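Long-range contacts in orotidine 5'-phosphate decarboxylase (Sulfolobus solfataricus, PDB 4DBD), which probably catalyses the decarboxylation of orotidine 5'-monophosphate to UMP, the last step of de novo UMP synthesis: residues V6-K12 and S189-A193; E21-L26 and P196-R201; Y27-L33 and E54-F60; G167-Y173 and I186-I190; S172-C178 and I206-V211. All blocks are in the same frame, centred on the assembly; numbering follows the deposited sequence.

Interaction 1 of 5, residues V6-K12 and S189-A193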
# COMPACT_ATOMS: atom_id res chain seq x y z
N VAL A 6 9.13 -11.84 19.06
CA VAL A 6 8.53 -12.16 17.77
C VAL A 6 7.21 -11.45 17.51
O VAL A 6 6.33 -11.42 18.37
CB VAL A 6 8.30 -13.68 17.60
CG1 VAL A 6 7.52 -13.95 16.32
CG2 VAL A 6 9.63 -14.43 17.60
N ILE A 7 7.09 -10.88 16.31
CA ILE A 7 5.81 -10.36 15.85
C ILE A 7 5.32 -11.29 14.74
O ILE A 7 6.00 -11.45 13.72
CB ILE A 7 5.93 -8.91 15.30
CG1 ILE A 7 6.25 -7.93 16.42
CG2 ILE A 7 4.63 -8.51 14.59
CD1 ILE A 7 6.72 -6.58 15.94
N LEU A 8 4.18 -11.93 14.95
CA LEU A 8 3.64 -12.84 13.94
C LEU A 8 3.10 -12.07 12.75
O LEU A 8 2.24 -11.20 12.90
CB LEU A 8 2.51 -13.72 14.51
CG LEU A 8 1.78 -14.60 13.50
CD1 LEU A 8 2.75 -15.60 12.85
CD2 LEU A 8 0.60 -15.34 14.14
N ALA A 9 3.60 -12.38 11.56
CA ALA A 9 3.03 -11.79 10.36
C ALA A 9 1.91 -12.69 9.90
O ALA A 9 2.15 -13.69 9.21
CB ALA A 9 4.09 -11.62 9.26
N MET A 10 0.69 -12.36 10.31
CA MET A 10 -0.43 -13.21 9.96
C MET A 10 -0.97 -12.84 8.59
O MET A 10 -1.91 -12.06 8.47
CB MET A 10 -1.53 -13.16 11.03
CG MET A 10 -2.59 -14.22 10.81
SD MET A 10 -3.45 -14.65 12.34
CE MET A 10 -4.23 -13.07 12.72
N ASP A 11 -0.35 -13.42 7.57
CA ASP A 11 -0.75 -13.19 6.19
C ASP A 11 -1.55 -14.38 5.65
O ASP A 11 -2.01 -14.38 4.51
CB ASP A 11 0.50 -12.95 5.33
CG ASP A 11 1.23 -11.69 5.73
OD1 ASP A 11 0.57 -10.64 5.90
OD2 ASP A 11 2.48 -11.75 5.87
N LYS A 12 -1.69 -15.40 6.50
CA LYS A 12 -2.65 -16.48 6.28
C LYS A 12 -3.40 -16.68 7.59
O LYS A 12 -2.83 -16.49 8.67
CB LYS A 12 -1.95 -17.78 5.91
CG LYS A 12 -1.61 -17.93 4.44
CD LYS A 12 -1.04 -19.33 4.22
CE LYS A 12 -0.80 -19.63 2.75
NZ LYS A 12 -0.18 -20.98 2.62
N SER A 189 7.46 -19.02 8.30
CA SER A 189 8.17 -19.93 9.20
C SER A 189 7.23 -20.47 10.29
O SER A 189 7.40 -21.58 10.77
CB SER A 189 9.36 -19.22 9.84
OG SER A 189 10.38 -18.99 8.88
N ILE A 190 6.23 -19.68 10.67
CA ILE A 190 5.28 -20.09 11.70
C ILE A 190 3.97 -20.59 11.11
O ILE A 190 3.56 -21.73 11.36
CB ILE A 190 5.00 -18.93 12.69
CG1 ILE A 190 6.27 -18.63 13.51
CG2 ILE A 190 3.79 -19.26 13.58
CD1 ILE A 190 6.34 -17.24 14.09
N TYR A 191 3.30 -19.75 10.31
CA TYR A 191 1.94 -20.09 9.89
C TYR A 191 1.85 -21.20 8.84
O TYR A 191 0.76 -21.78 8.66
CB TYR A 191 1.11 -18.84 9.53
CG TYR A 191 1.53 -18.07 8.29
CD1 TYR A 191 1.36 -18.60 7.03
CD2 TYR A 191 2.05 -16.77 8.40
CE1 TYR A 191 1.73 -17.89 5.89
CE2 TYR A 191 2.42 -16.04 7.25
CZ TYR A 191 2.25 -16.62 6.01
OH TYR A 191 2.60 -15.93 4.86
N ASN A 192 2.96 -21.50 8.18
CA ASN A 192 3.03 -22.63 7.25
C ASN A 192 3.71 -23.87 7.85
O ASN A 192 3.96 -24.85 7.15
CB ASN A 192 3.75 -22.24 5.95
CG ASN A 192 2.84 -21.53 4.95
OD1 ASN A 192 1.62 -21.53 5.09
ND2 ASN A 192 3.44 -20.94 3.93
N ALA A 193 4.03 -23.81 9.15
CA ALA A 193 4.65 -24.96 9.81
C ALA A 193 3.59 -26.02 10.12
O ALA A 193 2.39 -25.70 10.21
CB ALA A 193 5.37 -24.53 11.08
O HOH W 1 4.06 -13.63 5.41
O HOH W 2 2.77 -19.54 1.49
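Tyr191 lays its ring against the end of the first strand of this TIM barrel, where strand 6-10 runs out into the loop carrying Asp11 and Lys12. Its CG sits between the backbone N and the carbonyl carbon (chi1 67°), which turns the ring from the short helix 188-191 toward that loop. The backbone N of Lys12 lies over the centre of one ring face, 4.1 Å above the plane, while Ala9 O comes to the edge, 3.1 Å from CE2 of Tyr191. From there the lysine chain runs extended across the ring at about a right angle, CB, CG and CD all touching CD1 or CE1, before its NZ gives a 3.1 Å hydrogen bond to Asn192 OD1. A serine in place of Lys12 would probably leave Asn192 OD1 without this donor and uncover the CE1 side of the ring. The phenol itself is hydrogen-bonded to Tyr67 OH of the second subunit, and a water lies between it and OD2 of Asp11, a likely substrate-binding group, the carboxylate leg doubtfully short. Deeper down, Leu8 CD1 packs 3.9 Å from CG2 of Ile190, whose other branch stretches back along the strand until its CD1 meets Val6 CG1 at 4.1 Å.

Interaction 2 of 5, residues E21-L26 and P196-R201; sequences EMENEL and PLTALR
Leu200 pushes its two methyls into the angle formed by Met22, Glu25 and Leu26, and this is the tight half of the contact. Its CD2 meets Met22 CG at 3.7 Å, Leu26 CD2 at 3.8 Å and the carbonyl oxygen of Glu25. Met22, extended beyond CG, reaches past the leucine to set its CE 3.4 Å from Pro196 O and against the proline CB. Val6 and Leu8 of strand 6-10 back this apolar layer, so helix 16-22 and helix 196-210, the first and last of the TIM-barrel chain, close over the first strand here.

Toward solvent the packing gives way to charge. Arg201 grips Glu25 side-on: NE bonds OE1 at 2.8 Å, nearly straight at 175°, and NH2 bonds OE2 at 2.8 Å. Both oxygens use their syn lone pairs, and carboxylate and guanidinium lie 18° from coplanar. Leu197 CD1 sits over the centre of one guanidinium face. Glu21 adds only a long salt bridge, its OE1 3.7 Å from Arg201 NH2, with its carboxylate turned 77° from the guanidinium. Two acids thus share one arginine, which probably offsets their mutual repulsion, while the paired bonds to Glu25 fix how the guanidinium is turned.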
# COMPACT_ATOMS: atom_id res chain seq x y z
N GLU A 21 -2.79 -19.31 22.54
CA GLU A 21 -1.56 -19.86 23.11
C GLU A 21 -0.37 -18.97 22.77
O GLU A 21 0.52 -18.76 23.61
CB GLU A 21 -1.29 -21.27 22.59
CG GLU A 21 -2.14 -22.35 23.26
CD GLU A 21 -2.05 -22.32 24.78
OE1 GLU A 21 -0.96 -22.61 25.33
OE2 GLU A 21 -3.07 -22.00 25.43
N MET A 22 -0.36 -18.47 21.54
CA MET A 22 0.73 -17.61 21.10
C MET A 22 0.73 -16.29 21.83
O MET A 22 1.77 -15.68 22.02
CB MET A 22 0.63 -17.37 19.59
CG MET A 22 0.68 -18.63 18.75
SD MET A 22 0.82 -18.20 17.01
CE MET A 22 1.53 -19.71 16.34
N GLU A 23 -0.46 -15.85 22.26
CA GLU A 23 -0.62 -14.51 22.82
C GLU A 23 0.46 -14.12 23.83
O GLU A 23 0.98 -13.00 23.79
CB GLU A 23 -2.03 -14.33 23.41
CG GLU A 23 -2.12 -14.48 24.93
CD GLU A 23 -3.54 -14.40 25.44
OE1 GLU A 23 -3.79 -14.79 26.60
OE2 GLU A 23 -4.42 -13.96 24.66
N ASN A 24 0.80 -15.04 24.74
CA ASN A 24 1.78 -14.74 25.77
C ASN A 24 3.19 -15.17 25.36
O ASN A 24 4.12 -15.17 26.18
CB ASN A 24 1.39 -15.39 27.10
CG ASN A 24 1.39 -16.90 27.03
OD1 ASN A 24 1.21 -17.48 25.96
ND2 ASN A 24 1.58 -17.55 28.17
N GLU A 25 3.33 -15.54 24.09
CA GLU A 25 4.64 -15.89 23.54
C GLU A 25 4.89 -15.16 22.23
O GLU A 25 5.68 -15.60 21.39
CB GLU A 25 4.75 -17.39 23.36
CG GLU A 25 4.85 -18.09 24.69
CD GLU A 25 4.45 -19.54 24.60
OE1 GLU A 25 5.32 -20.37 24.26
OE2 GLU A 25 3.27 -19.85 24.88
N LEU A 26 4.21 -14.03 22.08
CA LEU A 26 4.45 -13.08 21.00
C LEU A 26 4.53 -11.72 21.63
O LEU A 26 3.90 -11.48 22.66
CB LEU A 26 3.29 -13.07 20.00
CG LEU A 26 3.13 -14.26 19.06
CD1 LEU A 26 1.85 -14.13 18.26
CD2 LEU A 26 4.33 -14.35 18.14
N PRO A 196 2.21 -24.66 14.07
CA PRO A 196 2.62 -23.26 14.24
C PRO A 196 3.02 -22.91 15.67
O PRO A 196 3.95 -22.11 15.84
CB PRO A 196 1.35 -22.49 13.87
CG PRO A 196 0.64 -23.37 12.92
CD PRO A 196 0.89 -24.78 13.42
N LEU A 197 2.34 -23.46 16.67
CA LEU A 197 2.74 -23.17 18.05
C LEU A 197 4.12 -23.75 18.35
O LEU A 197 4.95 -23.12 19.00
CB LEU A 197 1.70 -23.68 19.05
CG LEU A 197 2.04 -23.46 20.53
CD1 LEU A 197 2.50 -22.03 20.84
CD2 LEU A 197 0.82 -23.84 21.40
N THR A 198 4.35 -24.98 17.91
CA THR A 198 5.64 -25.62 18.14
C THR A 198 6.77 -24.84 17.48
O THR A 198 7.82 -24.63 18.08
CB THR A 198 5.65 -27.08 17.64
OG1 THR A 198 4.60 -27.81 18.28
CG2 THR A 198 6.99 -27.74 17.96
N ALA A 199 6.55 -24.41 16.24
CA ALA A 199 7.56 -23.62 15.55
C ALA A 199 7.82 -22.28 16.24
O ALA A 199 8.96 -21.88 16.43
CB ALA A 199 7.18 -23.41 14.10
N LEU A 200 6.76 -21.59 16.65
CA LEU A 200 6.96 -20.38 17.43
C LEU A 200 7.79 -20.65 18.69
O LEU A 200 8.70 -19.90 19.01
CB LEU A 200 5.63 -19.69 17.78
CG LEU A 200 5.72 -18.53 18.78
CD1 LEU A 200 6.61 -17.38 18.30
CD2 LEU A 200 4.31 -18.01 19.12
N ARG A 201 7.50 -21.74 19.40
CA ARG A 201 8.26 -22.02 20.62
C ARG A 201 9.74 -22.31 20.31
O ARG A 201 10.64 -21.85 21.02
CB ARG A 201 7.61 -23.16 21.42
CG ARG A 201 6.17 -22.83 21.85
CD ARG A 201 5.59 -23.75 22.93
NE ARG A 201 4.65 -22.99 23.76
CZ ARG A 201 3.48 -23.44 24.23
NH1 ARG A 201 3.06 -24.67 23.98
NH2 ARG A 201 2.73 -22.63 24.97

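Interaction 3 of 5, residues Y27-L33 and E54-F60; sequences YGIKVGL and EEIIVDF
Tyr27 and Glu54 open the pairing of the second and third strands of the TIM barrel, 28-32 and 55-62, which run parallel, the axes of the paired segments 26° apart. The tyrosine has the most surface buried here. With CG anti to the backbone N (chi1 169°), its ring is brought across the start of the neighbouring strand: Glu54 CB lies over one face, 3.4 Å from CE1 of Tyr27, and the hydroxyl donates a 3.0 Å hydrogen bond to Glu55 OE1, meeting it on the anti side, 25° out of the carboxylate plane. Ser81, Tyr109 and Lys137 hold the same carboxylate from elsewhere in the barrel. A phenylalanine here would probably keep the packing on Glu54 but cost Glu55 OE1 one of its donors.

Between the ends, regular parallel backbone bonds join Ile29 and Val31 to Glu55, Ile57 and Asp59. Val31 points outward toward helix 41-48, whereas Lys30, on the inner face, bends at its last two torsions to bring NZ 2.8 Å from OD2 of Asp59, a salt bridge on the anti lone pair. Asp59 OD2 also pairs with Lys61, the probable proton donor, so Lys30 and Lys61 share the carboxylate of a predicted active-site residue. At the far end the Phe60 ring is sandwiched: Val58 CG1 lies over one face, and over the other Leu33 CG makes a CH-pi contact 3.9 Å from the ring centroid.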
# COMPACT_ATOMS: atom_id res chain seq x y z
N TYR A 27 5.30 -10.81 21.02
CA TYR A 27 5.18 -9.41 21.39
C TYR A 27 3.95 -8.80 20.71
O TYR A 27 3.23 -8.00 21.31
CB TYR A 27 6.41 -8.63 21.00
CG TYR A 27 6.19 -7.14 21.12
CD1 TYR A 27 6.27 -6.51 22.35
CD2 TYR A 27 5.88 -6.38 20.01
CE1 TYR A 27 6.07 -5.15 22.47
CE2 TYR A 27 5.67 -5.01 20.12
CZ TYR A 27 5.77 -4.41 21.35
OH TYR A 27 5.56 -3.06 21.47
N GLY A 28 3.74 -9.18 19.46
CA GLY A 28 2.67 -8.61 18.67
C GLY A 28 2.26 -9.49 17.52
O GLY A 28 2.87 -10.54 17.25
N ILE A 29 1.23 -9.05 16.82
CA ILE A 29 0.73 -9.72 15.64
C ILE A 29 0.57 -8.65 14.57
O ILE A 29 -0.01 -7.59 14.84
CB ILE A 29 -0.64 -10.36 15.90
CG1 ILE A 29 -0.49 -11.50 16.90
CG2 ILE A 29 -1.27 -10.82 14.60
CD1 ILE A 29 -1.80 -11.98 17.48
N LYS A 30 1.09 -8.91 13.38
CA LYS A 30 1.03 -7.96 12.28
C LYS A 30 0.04 -8.47 11.24
O LYS A 30 0.25 -9.52 10.61
CB LYS A 30 2.42 -7.74 11.66
CG LYS A 30 2.46 -6.65 10.58
CD LYS A 30 3.87 -6.45 10.02
CE LYS A 30 4.26 -7.54 9.03
NZ LYS A 30 3.54 -7.45 7.74
N VAL A 31 -1.04 -7.72 11.06
CA VAL A 31 -2.14 -8.10 10.18
C VAL A 31 -1.98 -7.44 8.82
O VAL A 31 -1.86 -6.22 8.74
CB VAL A 31 -3.48 -7.64 10.78
CG1 VAL A 31 -4.63 -8.01 9.87
CG2 VAL A 31 -3.68 -8.23 12.18
N GLY A 32 -2.00 -8.23 7.75
CA GLY A 32 -1.79 -7.71 6.41
C GLY A 32 -3.02 -7.72 5.52
O GLY A 32 -4.09 -8.20 5.91
N LEU A 33 -2.87 -7.20 4.30
CA LEU A 33 -3.95 -7.24 3.32
C LEU A 33 -4.33 -8.66 2.90
O LEU A 33 -5.51 -8.95 2.67
CB LEU A 33 -3.60 -6.41 2.09
CG LEU A 33 -4.14 -4.98 2.10
CD1 LEU A 33 -3.41 -4.12 1.07
CD2 LEU A 33 -5.65 -4.98 1.86
N GLU A 54 1.00 -7.25 23.23
CA GLU A 54 1.35 -5.85 23.40
C GLU A 54 0.87 -5.03 22.21
O GLU A 54 0.31 -3.94 22.38
CB GLU A 54 2.86 -5.68 23.59
CG GLU A 54 3.45 -6.48 24.75
CD GLU A 54 3.05 -5.92 26.10
OE1 GLU A 54 3.13 -4.69 26.28
OE2 GLU A 54 2.65 -6.71 26.99
N GLU A 55 1.08 -5.54 21.00
CA GLU A 55 0.76 -4.77 19.80
C GLU A 55 0.01 -5.54 18.72
O GLU A 55 0.42 -6.62 18.29
CB GLU A 55 2.02 -4.11 19.20
CG GLU A 55 2.38 -2.77 19.82
CD GLU A 55 3.20 -1.88 18.89
OE1 GLU A 55 4.26 -1.38 19.32
OE2 GLU A 55 2.78 -1.66 17.73
N ILE A 56 -1.10 -4.95 18.28
CA ILE A 56 -1.75 -5.37 17.06
C ILE A 56 -1.40 -4.32 16.01
O ILE A 56 -1.81 -3.15 16.11
CB ILE A 56 -3.26 -5.57 17.24
CG1 ILE A 56 -3.52 -6.70 18.24
CG2 ILE A 56 -3.94 -5.87 15.91
CD1 ILE A 56 -4.96 -6.90 18.57
N ILE A 57 -0.58 -4.73 15.05
CA ILE A 57 -0.10 -3.83 14.02
C ILE A 57 -0.79 -4.15 12.71
O ILE A 57 -0.84 -5.30 12.28
CB ILE A 57 1.42 -3.97 13.81
CG1 ILE A 57 2.15 -3.79 15.14
CG2 ILE A 57 1.92 -2.96 12.77
CD1 ILE A 57 3.66 -4.06 15.04
N VAL A 58 -1.36 -3.13 12.07
CA VAL A 58 -1.93 -3.32 10.75
C VAL A 58 -0.87 -2.85 9.75
O VAL A 58 -0.36 -1.73 9.85
CB VAL A 58 -3.25 -2.54 10.57
CG1 VAL A 58 -3.57 -2.43 9.09
CG2 VAL A 58 -4.38 -3.26 11.31
N ASP A 59 -0.53 -3.73 8.81
CA ASP A 59 0.46 -3.42 7.79
C ASP A 59 -0.17 -3.53 6.40
O ASP A 59 -0.21 -4.60 5.80
CB ASP A 59 1.69 -4.34 7.91
CG ASP A 59 2.74 -4.02 6.90
OD1 ASP A 59 2.63 -2.94 6.28
OD2 ASP A 59 3.69 -4.82 6.73
N PHE A 60 -0.70 -2.41 5.92
CA PHE A 60 -1.14 -2.30 4.55
C PHE A 60 -0.12 -1.48 3.75
O PHE A 60 -0.44 -0.96 2.67
CB PHE A 60 -2.50 -1.60 4.48
CG PHE A 60 -3.64 -2.42 5.02
CD1 PHE A 60 -3.44 -3.68 5.55
CD2 PHE A 60 -4.93 -1.91 5.00
CE1 PHE A 60 -4.50 -4.42 6.04
CE2 PHE A 60 -6.00 -2.64 5.49
CZ PHE A 60 -5.78 -3.91 6.01
O HOH W 3 -0.23 -6.35 3.56

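Interaction 4 of 5, residues G167-Y173 and I186-I190. With SO4 (sulfate ion), chain B.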
# COMPACT_ATOMS: atom_id res chain seq x y z
N GLY A 167 13.55 -16.12 8.42
CA GLY A 167 13.07 -17.42 8.00
C GLY A 167 13.13 -17.67 6.50
O GLY A 167 14.19 -17.99 5.95
N SER A 168 11.99 -17.50 5.84
CA SER A 168 11.87 -17.81 4.41
C SER A 168 12.69 -16.87 3.52
O SER A 168 13.35 -17.31 2.59
CB SER A 168 10.39 -17.79 3.98
OG SER A 168 10.23 -18.08 2.60
N GLN A 169 12.64 -15.58 3.82
CA GLN A 169 13.33 -14.59 3.00
C GLN A 169 14.84 -14.58 3.22
O GLN A 169 15.56 -13.83 2.55
CB GLN A 169 12.77 -13.18 3.24
CG GLN A 169 11.33 -12.99 2.81
CD GLN A 169 10.83 -11.59 3.09
OE1 GLN A 169 11.34 -10.62 2.54
NE2 GLN A 169 9.82 -11.49 3.96
N GLY A 170 15.31 -15.39 4.17
CA GLY A 170 16.73 -15.54 4.43
C GLY A 170 17.19 -15.30 5.86
O GLY A 170 18.14 -15.93 6.34
N GLY A 171 16.53 -14.37 6.55
CA GLY A 171 16.93 -14.04 7.91
C GLY A 171 17.02 -15.24 8.85
O GLY A 171 16.02 -15.94 9.07
N SER A 172 18.22 -15.47 9.38
CA SER A 172 18.45 -16.50 10.40
C SER A 172 17.95 -16.01 11.76
O SER A 172 18.39 -14.96 12.22
CB SER A 172 19.93 -16.85 10.48
OG SER A 172 20.17 -17.80 11.51
N TYR A 173 17.06 -16.77 12.40
CA TYR A 173 16.33 -16.26 13.57
C TYR A 173 17.23 -15.70 14.65
O TYR A 173 18.14 -16.39 15.14
CB TYR A 173 15.42 -17.34 14.16
CG TYR A 173 14.64 -18.07 13.11
CD1 TYR A 173 13.59 -17.45 12.45
CD2 TYR A 173 14.96 -19.37 12.77
CE1 TYR A 173 12.88 -18.11 11.47
CE2 TYR A 173 14.25 -20.05 11.79
CZ TYR A 173 13.22 -19.42 11.15
OH TYR A 173 12.52 -20.09 10.18
N ILE A 186 7.96 -12.44 11.73
CA ILE A 186 8.07 -13.78 11.18
C ILE A 186 6.70 -14.25 10.72
O ILE A 186 5.72 -14.21 11.48
CB ILE A 186 8.67 -14.74 12.22
CG1 ILE A 186 9.97 -14.15 12.76
CG2 ILE A 186 8.91 -16.12 11.60
CD1 ILE A 186 10.60 -14.93 13.89
N GLY A 187 6.63 -14.68 9.46
CA GLY A 187 5.38 -15.11 8.87
C GLY A 187 5.38 -16.59 8.56
O GLY A 187 5.06 -17.41 9.42
N ARG A 188 5.78 -16.93 7.33
CA ARG A 188 5.66 -18.30 6.83
C ARG A 188 6.31 -19.36 7.72
O ARG A 188 5.78 -20.46 7.87
CB ARG A 188 6.24 -18.41 5.41
CG ARG A 188 5.27 -17.93 4.33
CD ARG A 188 5.97 -17.75 3.01
NE ARG A 188 6.71 -16.50 2.96
CZ ARG A 188 7.35 -16.05 1.89
NH1 ARG A 188 7.33 -16.77 0.77
NH2 ARG A 188 7.99 -14.88 1.93
N SER A 189 7.46 -19.02 8.30
CA SER A 189 8.17 -19.93 9.20
C SER A 189 7.23 -20.47 10.29
O SER A 189 7.40 -21.58 10.77
CB SER A 189 9.36 -19.22 9.84
OG SER A 189 10.38 -18.99 8.88
N ILE A 190 6.23 -19.68 10.67
CA ILE A 190 5.28 -20.09 11.70
C ILE A 190 3.97 -20.59 11.11
O ILE A 190 3.56 -21.73 11.36
CB ILE A 190 5.00 -18.93 12.69
CG1 ILE A 190 6.27 -18.63 13.51
CG2 ILE A 190 3.79 -19.26 13.58
CD1 ILE A 190 6.34 -17.24 14.09
S SO4 B . 7.44 -14.01 5.78
O1 SO4 B . 6.74 -12.72 5.87
O2 SO4 B . 6.50 -15.05 5.39
O3 SO4 B . 8.49 -13.93 4.75
O4 SO4 B . 8.04 -14.32 7.07
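Gln169 and Arg188 come together around a bound sulfate, which the 167-173 loop and the start of helix 188-191 hold with five hydrogen bonds. Arg188 gives three of them: its backbone N and its NE both bond sulfate O2, each at 2.8 Å, and NH2 reaches O3. The bend at chi3 (-79°) folds the side chain round so that the anion lies at the guanidinium edge, in plane. Gln169 NE2 takes O3 from another direction at 2.9 Å, and Gly187 N, at the helix N-cap, bonds O4.

Around this first shell, Tyr67 of the second subunit makes a cation-pi contact with Arg188. Ser189, next along helix 188-191, ties back the 167-173 loop: Ser189 OG and Tyr173 OH share a 2.7 Å hydrogen bond, the serine oxygen lying at the edge of the tyrosine ring, in its plane. The same OG is 3.2 Å from Gly167 CA. A side chain on Gly167 would run into Ser189 OG, and its phi of 97° also suits glycine.

The sulfate probably came from the crystallisation liquor, yet backbone N-H groups at a helix start joined by an arginine make the phosphate-binding site known from this barrel family. It is therefore consistent with the place of the substrate's 5'-phosphate.

Interaction 5 of 5, residues S172-C178 and I206-V211; sequences SYGDAVC and IIEDKV
Lys210 reaches from helix 196-210 to the backbone of Tyr173, in the turn before helix 175-179. Its CB lies 4.0 Å from Cys178 SG, and CG already comes within 4.0 Å of the carbonyl oxygen of Tyr173. Beyond it the chain kinks (chi2 -143°), taking CD and CE between that oxygen and Asp175, whose OD1 is 3.3 Å from CE. NZ stops 2.5 Å from Tyr173 O, a hydrogen bond whose modelled length is doubtfully short, with Ser172 OG farther off to one side.

That oxygen belongs to a type II beta turn, Ser172 to Asp175, which leads into the helix between barrel strands 160-163 and 183-186; Gly174 is its N-cap, and Glu184 accepts bonds from the backbone N of Gly174 and of Val177. A CB on Gly174 would press on Tyr173 O and sit tight against Lys210 CD. Beside the lysine, Ile206 CG2 packs 3.9 Å from CB of Tyr173, and Ile207 CG1 lies against the Gly174 backbone. One helical turn on, Val177 CG1 touches Val211 CG2 at 3.6 Å.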
# COMPACT_ATOMS: atom_id res chain seq x y z
N SER A 172 18.22 -15.47 9.38
CA SER A 172 18.45 -16.50 10.40
C SER A 172 17.95 -16.01 11.76
O SER A 172 18.39 -14.96 12.22
CB SER A 172 19.93 -16.85 10.48
OG SER A 172 20.17 -17.80 11.51
N TYR A 173 17.06 -16.77 12.40
CA TYR A 173 16.33 -16.26 13.57
C TYR A 173 17.23 -15.70 14.65
O TYR A 173 18.14 -16.39 15.14
CB TYR A 173 15.42 -17.34 14.16
CG TYR A 173 14.64 -18.07 13.11
CD1 TYR A 173 13.59 -17.45 12.45
CD2 TYR A 173 14.96 -19.37 12.77
CE1 TYR A 173 12.88 -18.11 11.47
CE2 TYR A 173 14.25 -20.05 11.79
CZ TYR A 173 13.22 -19.42 11.15
OH TYR A 173 12.52 -20.09 10.18
N GLY A 174 16.96 -14.46 15.04
CA GLY A 174 17.68 -13.80 16.12
C GLY A 174 18.78 -12.88 15.63
O GLY A 174 19.29 -12.06 16.40
N ASP A 175 19.14 -13.00 14.36
CA ASP A 175 20.24 -12.19 13.82
C ASP A 175 19.88 -10.71 13.75
O ASP A 175 20.76 -9.85 13.87
CB ASP A 175 20.66 -12.65 12.42
CG ASP A 175 21.48 -13.94 12.44
OD1 ASP A 175 21.76 -14.48 13.53
OD2 ASP A 175 21.86 -14.40 11.35
N ALA A 176 18.60 -10.42 13.52
CA ALA A 176 18.17 -9.03 13.44
C ALA A 176 18.17 -8.40 14.82
O ALA A 176 18.70 -7.30 15.00
CB ALA A 176 16.79 -8.94 12.80
N VAL A 177 17.60 -9.10 15.79
CA VAL A 177 17.68 -8.64 17.17
C VAL A 177 19.13 -8.41 17.58
O VAL A 177 19.46 -7.38 18.15
CB VAL A 177 16.97 -9.58 18.14
CG1 VAL A 177 17.15 -9.09 19.57
CG2 VAL A 177 15.49 -9.66 17.79
N CYS A 178 20.02 -9.36 17.28
CA CYS A 178 21.41 -9.19 17.67
C CYS A 178 22.06 -7.98 16.99
O CYS A 178 22.90 -7.31 17.58
CB CYS A 178 22.23 -10.47 17.47
SG CYS A 178 21.79 -11.80 18.63
N ILE A 206 15.45 -20.34 19.99
CA ILE A 206 16.60 -19.94 19.18
C ILE A 206 16.98 -18.49 19.44
O ILE A 206 18.16 -18.14 19.59
CB ILE A 206 16.33 -20.13 17.68
CG1 ILE A 206 16.26 -21.62 17.33
CG2 ILE A 206 17.41 -19.45 16.84
CD1 ILE A 206 15.63 -21.91 15.97
N ILE A 207 15.97 -17.63 19.49
CA ILE A 207 16.22 -16.21 19.66
C ILE A 207 16.77 -15.88 21.04
O ILE A 207 17.72 -15.11 21.16
CB ILE A 207 14.95 -15.38 19.36
CG1 ILE A 207 14.63 -15.48 17.87
CG2 ILE A 207 15.15 -13.93 19.78
CD1 ILE A 207 13.35 -14.78 17.45
N GLU A 208 16.18 -16.45 22.09
CA GLU A 208 16.63 -16.15 23.45
C GLU A 208 18.02 -16.72 23.73
O GLU A 208 18.71 -16.26 24.65
CB GLU A 208 15.61 -16.61 24.50
CG GLU A 208 15.33 -18.11 24.52
CD GLU A 208 14.94 -18.62 25.91
OE1 GLU A 208 14.83 -17.79 26.84
OE2 GLU A 208 14.75 -19.84 26.07
N ASP A 209 18.44 -17.70 22.94
CA ASP A 209 19.81 -18.20 23.01
C ASP A 209 20.78 -17.22 22.35
O ASP A 209 21.79 -16.83 22.94
CB ASP A 209 19.94 -19.57 22.33
CG ASP A 209 19.30 -20.70 23.14
OD1 ASP A 209 19.07 -20.52 24.36
OD2 ASP A 209 19.03 -21.77 22.55
N LYS A 210 20.46 -16.82 21.12
CA LYS A 210 21.25 -15.84 20.38
C LYS A 210 21.36 -14.51 21.12
O LYS A 210 22.47 -13.99 21.32
CB LYS A 210 20.63 -15.59 19.00
CG LYS A 210 20.93 -16.67 17.96
CD LYS A 210 21.14 -16.03 16.59
CE LYS A 210 21.18 -17.08 15.49
NZ LYS A 210 19.99 -17.99 15.51
N VAL A 211 20.22 -13.95 21.50
CA VAL A 211 20.18 -12.71 22.27
C VAL A 211 21.19 -12.77 23.41
O VAL A 211 21.78 -11.77 23.79
CB VAL A 211 18.77 -12.45 22.85
CG1 VAL A 211 18.85 -11.63 24.12
CG2 VAL A 211 17.88 -11.78 21.82

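Interactions 1 and 4 share Ser189 and Ile190 and lie side by side, centres 9 Å apart, with Ala9 N 2.8 Å from Ile186 O where the first and eighth strands close the barrel. Interaction 3 continues the sheet on the other side of strand 6-10: Leu8 O is 2.6 Å from Lys30 N. Its predicted catalytic Asp59 and the sulfate site of interaction 4 probably serve opposite ends of one substrate, although the two contacts do not touch and their centres are 16 Å apart. Interactions 2 and 5 use the two ends of helix 196-210. The first touches interaction 1, with Met22 CE 3.6 Å from Ile190 CG2; the second shares Ser172 and Tyr173 with interaction 4.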